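Long-range contacts in amine Dehydrogenase (Pseudomonas putida, PDB 1JMX), which carries two covalently attached hemes c and probably passes electrons through them, as the alpha subunit of a quinohemoprotein amine dehydrogenase: residues A373-R378 with G479-T484; P420-A425 with A461-V466. All coordinates share one frame; numbering follows the deposited sequence.

Contact 1: residues A373-R378 with G479-T484; sequences AFSIAR and GHMIVT
Phe374 and His480 both have CG trans to their own backbone N (chi1 -179° and -173°), and their side chains therefore run in step from paired strand positions. The rings meet as an offset edge-to-face pair, centroids 5.3 Å apart and planes at 65°: Phe374 presents its CD1-CE1 edge to one face of the imidazole, whose NE2 is bound by Asn463. Ile482 CD1 meets the next stretch of the rim, CE1 to CZ, near the ring plane and 4.0 Å from Phe374 CE1. With a serine at Phe374 in place of the ring, that imidazole face would probably be less well packed and a gap would open beside Ile482 CD1. On the opposite sheet face, Ala377 CB rests 3.9 Å from Met481 SD. Five N-H...O bonds, from His480 N to Ala373 O through Thr484 N to Ala377 O (2.8 Å), define the parallel register. A water gives a further hydrogen bond to His480 O (2.7 Å) and pairs with Ser375 OG. Arg378 turns to an acidic side chain of another protein's chain. Pairing of strands 367-378 and 476-484, first and last of this mixed sheet in chain order, is consistent with the parallel A'-to-G pairing of immunoglobulin-like E-set folds.

Contact 2: residues P420-A425 with A461-V466; sequences PFNERA and AGNLKV
Pro420 and Leu464 form an antiparallel non-hydrogen-bonded pair with CA atoms 5.0 Å apart, and the next residue closes the ladder, Phe421 N donating to Asn463 O at 3.0 Å, before segment 420-425 leaves the strand and enters a helix. The same carbonyl is approached by two carbons as well: Phe421 CB, and Ala425 CB from the first turn of the helix at 3.5 Å from Asn463 O. The side chain of Asn463 then spreads along the base of the Phe421 ring, with OD1 3.7 Å from Phe421 CG and ND2 3.8 Å from Phe421 CD2. Ring and amide planes differ by only 20°, so the two flat groups lie nearly parallel, while Lys465 CB sits at the edge of the same ring. Phe421 also stacks on His480. Asn422 is the N-cap of helix 423-427: its chi1 of 56° sets CG between the backbone N and the carbonyl carbon and carries OD1 back over the helix start, where it accepts from Ala425 N at 2.8 Å. Its amide stands almost perpendicular to that of Asn463, and the two ND2 atoms, of Asn422 and Asn463, come within 3.1 Å; both are donors, so this is no hydrogen bond. The oxygens probably account for the orientation, since OD1 of Asn422 serves the cap and OD1 of Asn463 serves His480 NE2. The close approach of two amide NH2 groups is thus probably a cost paid for two well-placed acceptors at the point where strand gives way to helix.

Contact 2 is nested within the chain loop that contact 1 closes, and their centres lie 10 Å apart in one mixed sheet, strands 462-470 and 476-484 being neighbours. The backbone link between them includes a probable hydrogen bond from Gly479 N to Val466 O at 2.7 Å. His480 is the residue shared by the side-chain networks of the two contacts, its NE2 reaching Asn463 OD1 at 2.7 Å. Contact 1 is the nearer to a heme: the Arg378 side chain is about 13 Å from a bound heme c, whereas contact 2 lies away from the heme sites. A bound nickel ion lies about 11 Å from Gly479 and about 12 Å from the Lys465 side chain.

Contact 1: residues A373-R378 with G479-T484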
# COMPACT_ATOMS: atom_id res chain seq x y z
N ALA A 373 0.77 20.53 2.75
CA ALA A 373 -0.02 20.58 3.98
C ALA A 373 -0.03 19.22 4.69
O ALA A 373 -0.04 19.15 5.91
CB ALA A 373 -1.44 21.04 3.68
N PHE A 374 -0.05 18.15 3.89
CA PHE A 374 -0.02 16.78 4.38
C PHE A 374 0.96 15.96 3.54
O PHE A 374 1.00 16.09 2.32
CB PHE A 374 -1.41 16.14 4.32
CG PHE A 374 -1.45 14.72 4.83
CD1 PHE A 374 -1.36 14.46 6.20
CD2 PHE A 374 -1.55 13.65 3.95
CE1 PHE A 374 -1.37 13.15 6.69
CE2 PHE A 374 -1.56 12.33 4.43
CZ PHE A 374 -1.47 12.08 5.80
N SER A 375 1.78 15.15 4.20
CA SER A 375 2.76 14.33 3.49
C SER A 375 3.15 13.09 4.27
O SER A 375 2.90 12.98 5.46
CB SER A 375 4.00 15.16 3.15
OG SER A 375 4.73 15.52 4.31
N ILE A 376 3.80 12.16 3.58
CA ILE A 376 4.23 10.91 4.18
C ILE A 376 5.75 10.73 4.12
O ILE A 376 6.35 10.75 3.05
CB ILE A 376 3.57 9.68 3.48
CG1 ILE A 376 2.04 9.73 3.62
CG2 ILE A 376 4.14 8.36 4.00
CD1 ILE A 376 1.56 9.59 5.04
N ALA A 377 6.36 10.58 5.29
CA ALA A 377 7.80 10.33 5.42
C ALA A 377 7.89 8.85 5.77
O ALA A 377 6.98 8.30 6.38
CB ALA A 377 8.39 11.19 6.53
N ARG A 378 8.98 8.19 5.39
CA ARG A 378 9.09 6.77 5.70
C ARG A 378 10.46 6.39 6.26
O ARG A 378 11.49 6.89 5.82
CB ARG A 378 8.80 5.92 4.45
CG ARG A 378 7.68 6.46 3.57
CD ARG A 378 7.39 5.60 2.35
NE ARG A 378 6.60 4.44 2.74
CZ ARG A 378 5.39 4.16 2.28
NH1 ARG A 378 4.79 4.93 1.39
NH2 ARG A 378 4.74 3.12 2.79
N GLY A 479 1.77 22.34 9.42
CA GLY A 479 1.57 21.25 8.48
C GLY A 479 1.43 19.95 9.25
O GLY A 479 1.63 19.91 10.46
N HIS A 480 1.07 18.89 8.54
CA HIS A 480 0.89 17.58 9.15
C HIS A 480 1.72 16.54 8.40
O HIS A 480 1.56 16.36 7.20
CB HIS A 480 -0.58 17.17 9.12
CG HIS A 480 -0.88 15.91 9.87
ND1 HIS A 480 -2.09 15.25 9.77
CD2 HIS A 480 -0.14 15.19 10.74
CE1 HIS A 480 -2.08 14.19 10.55
NE2 HIS A 480 -0.91 14.13 11.15
N MET A 481 2.58 15.86 9.14
CA MET A 481 3.42 14.83 8.57
C MET A 481 3.35 13.54 9.39
O MET A 481 3.35 13.56 10.61
CB MET A 481 4.88 15.30 8.50
CG MET A 481 5.85 14.23 8.00
SD MET A 481 7.58 14.67 8.11
CE MET A 481 7.76 14.94 9.86
N ILE A 482 3.26 12.42 8.69
CA ILE A 482 3.24 11.11 9.32
C ILE A 482 4.47 10.35 8.83
O ILE A 482 4.73 10.29 7.63
CB ILE A 482 1.95 10.31 8.98
CG1 ILE A 482 0.75 10.90 9.71
CG2 ILE A 482 2.12 8.85 9.36
CD1 ILE A 482 -0.55 10.29 9.30
N VAL A 483 5.28 9.87 9.77
CA VAL A 483 6.47 9.10 9.44
C VAL A 483 6.06 7.65 9.63
O VAL A 483 5.70 7.26 10.74
CB VAL A 483 7.64 9.42 10.39
CG1 VAL A 483 8.88 8.66 9.95
CG2 VAL A 483 7.91 10.91 10.42
N THR A 484 6.03 6.89 8.55
CA THR A 484 5.67 5.47 8.62
C THR A 484 6.67 4.46 8.13
O THR A 484 7.84 4.77 7.88
CB THR A 484 4.34 5.14 7.94
OG1 THR A 484 4.13 5.98 6.79
CG2 THR A 484 3.26 5.21 8.92
O HOH W 1 3.07 17.77 5.46

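Contact 2: residues P420-A425 with A461-V466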
# COMPACT_ATOMS: atom_id res chain seq x y z
N PRO A 420 4.48 17.10 18.59
CA PRO A 420 3.55 15.96 18.60
C PRO A 420 2.23 16.42 18.01
O PRO A 420 1.75 17.51 18.34
CB PRO A 420 3.40 15.67 20.08
CG PRO A 420 4.74 16.03 20.63
CD PRO A 420 5.02 17.33 19.94
N PHE A 421 1.65 15.62 17.12
CA PHE A 421 0.38 15.98 16.51
C PHE A 421 -0.78 15.79 17.48
O PHE A 421 -1.76 16.54 17.46
CB PHE A 421 0.15 15.16 15.24
CG PHE A 421 -1.06 15.59 14.46
CD1 PHE A 421 -1.01 16.71 13.62
CD2 PHE A 421 -2.26 14.88 14.56
CE1 PHE A 421 -2.13 17.11 12.89
CE2 PHE A 421 -3.38 15.28 13.83
CZ PHE A 421 -3.32 16.39 12.99
N ASN A 422 -0.69 14.76 18.32
CA ASN A 422 -1.75 14.49 19.28
C ASN A 422 -1.21 13.99 20.61
O ASN A 422 -0.00 13.80 20.78
CB ASN A 422 -2.78 13.50 18.69
CG ASN A 422 -2.16 12.19 18.23
OD1 ASN A 422 -1.21 11.68 18.82
ND2 ASN A 422 -2.70 11.64 17.15
N GLU A 423 -2.12 13.82 21.57
CA GLU A 423 -1.76 13.36 22.90
C GLU A 423 -1.01 12.04 22.83
O GLU A 423 -0.07 11.80 23.58
CB GLU A 423 -3.02 13.20 23.76
N ARG A 424 -1.42 11.21 21.87
CA ARG A 424 -0.80 9.91 21.68
C ARG A 424 0.68 10.06 21.30
O ARG A 424 1.53 9.34 21.82
CB ARG A 424 -1.59 9.12 20.64
N ALA A 425 0.98 11.04 20.46
CA ALA A 425 2.36 11.30 20.02
C ALA A 425 3.23 11.77 21.18
O ALA A 425 4.41 11.47 21.23
CB ALA A 425 2.36 12.32 18.90
N ALA A 461 8.43 5.48 13.92
CA ALA A 461 7.31 6.10 13.23
C ALA A 461 6.76 7.21 14.14
O ALA A 461 7.07 7.24 15.33
CB ALA A 461 6.23 5.06 12.93
N GLY A 462 5.98 8.11 13.57
CA GLY A 462 5.41 9.19 14.36
C GLY A 462 4.33 10.01 13.68
O GLY A 462 4.23 10.03 12.45
N ASN A 463 3.50 10.65 14.49
CA ASN A 463 2.42 11.50 14.01
C ASN A 463 2.88 12.91 14.40
O ASN A 463 2.78 13.31 15.56
CB ASN A 463 1.11 11.12 14.71
CG ASN A 463 -0.11 11.59 13.96
OD1 ASN A 463 -0.00 12.33 12.99
ND2 ASN A 463 -1.27 11.17 14.41
N LEU A 464 3.42 13.63 13.43
CA LEU A 464 3.98 14.96 13.66
C LEU A 464 3.30 16.20 13.08
O LEU A 464 2.61 16.16 12.06
CB LEU A 464 5.45 14.96 13.24
CG LEU A 464 6.36 13.90 13.88
CD1 LEU A 464 7.77 14.05 13.33
CD2 LEU A 464 6.35 14.05 15.40
N LYS A 465 3.53 17.31 13.76
CA LYS A 465 3.01 18.61 13.37
C LYS A 465 4.23 19.40 12.93
O LYS A 465 5.18 19.54 13.69
CB LYS A 465 2.31 19.28 14.56
CG LYS A 465 1.39 20.42 14.18
CD LYS A 465 0.34 20.69 15.25
CE LYS A 465 0.97 21.08 16.59
NZ LYS A 465 -0.05 21.62 17.55
N VAL A 466 4.23 19.82 11.68
CA VAL A 466 5.33 20.57 11.10
C VAL A 466 5.11 22.08 11.25
O VAL A 466 4.23 22.64 10.61
CB VAL A 466 5.51 20.20 9.62
CG1 VAL A 466 6.56 21.07 8.96
CG2 VAL A 466 5.88 18.72 9.50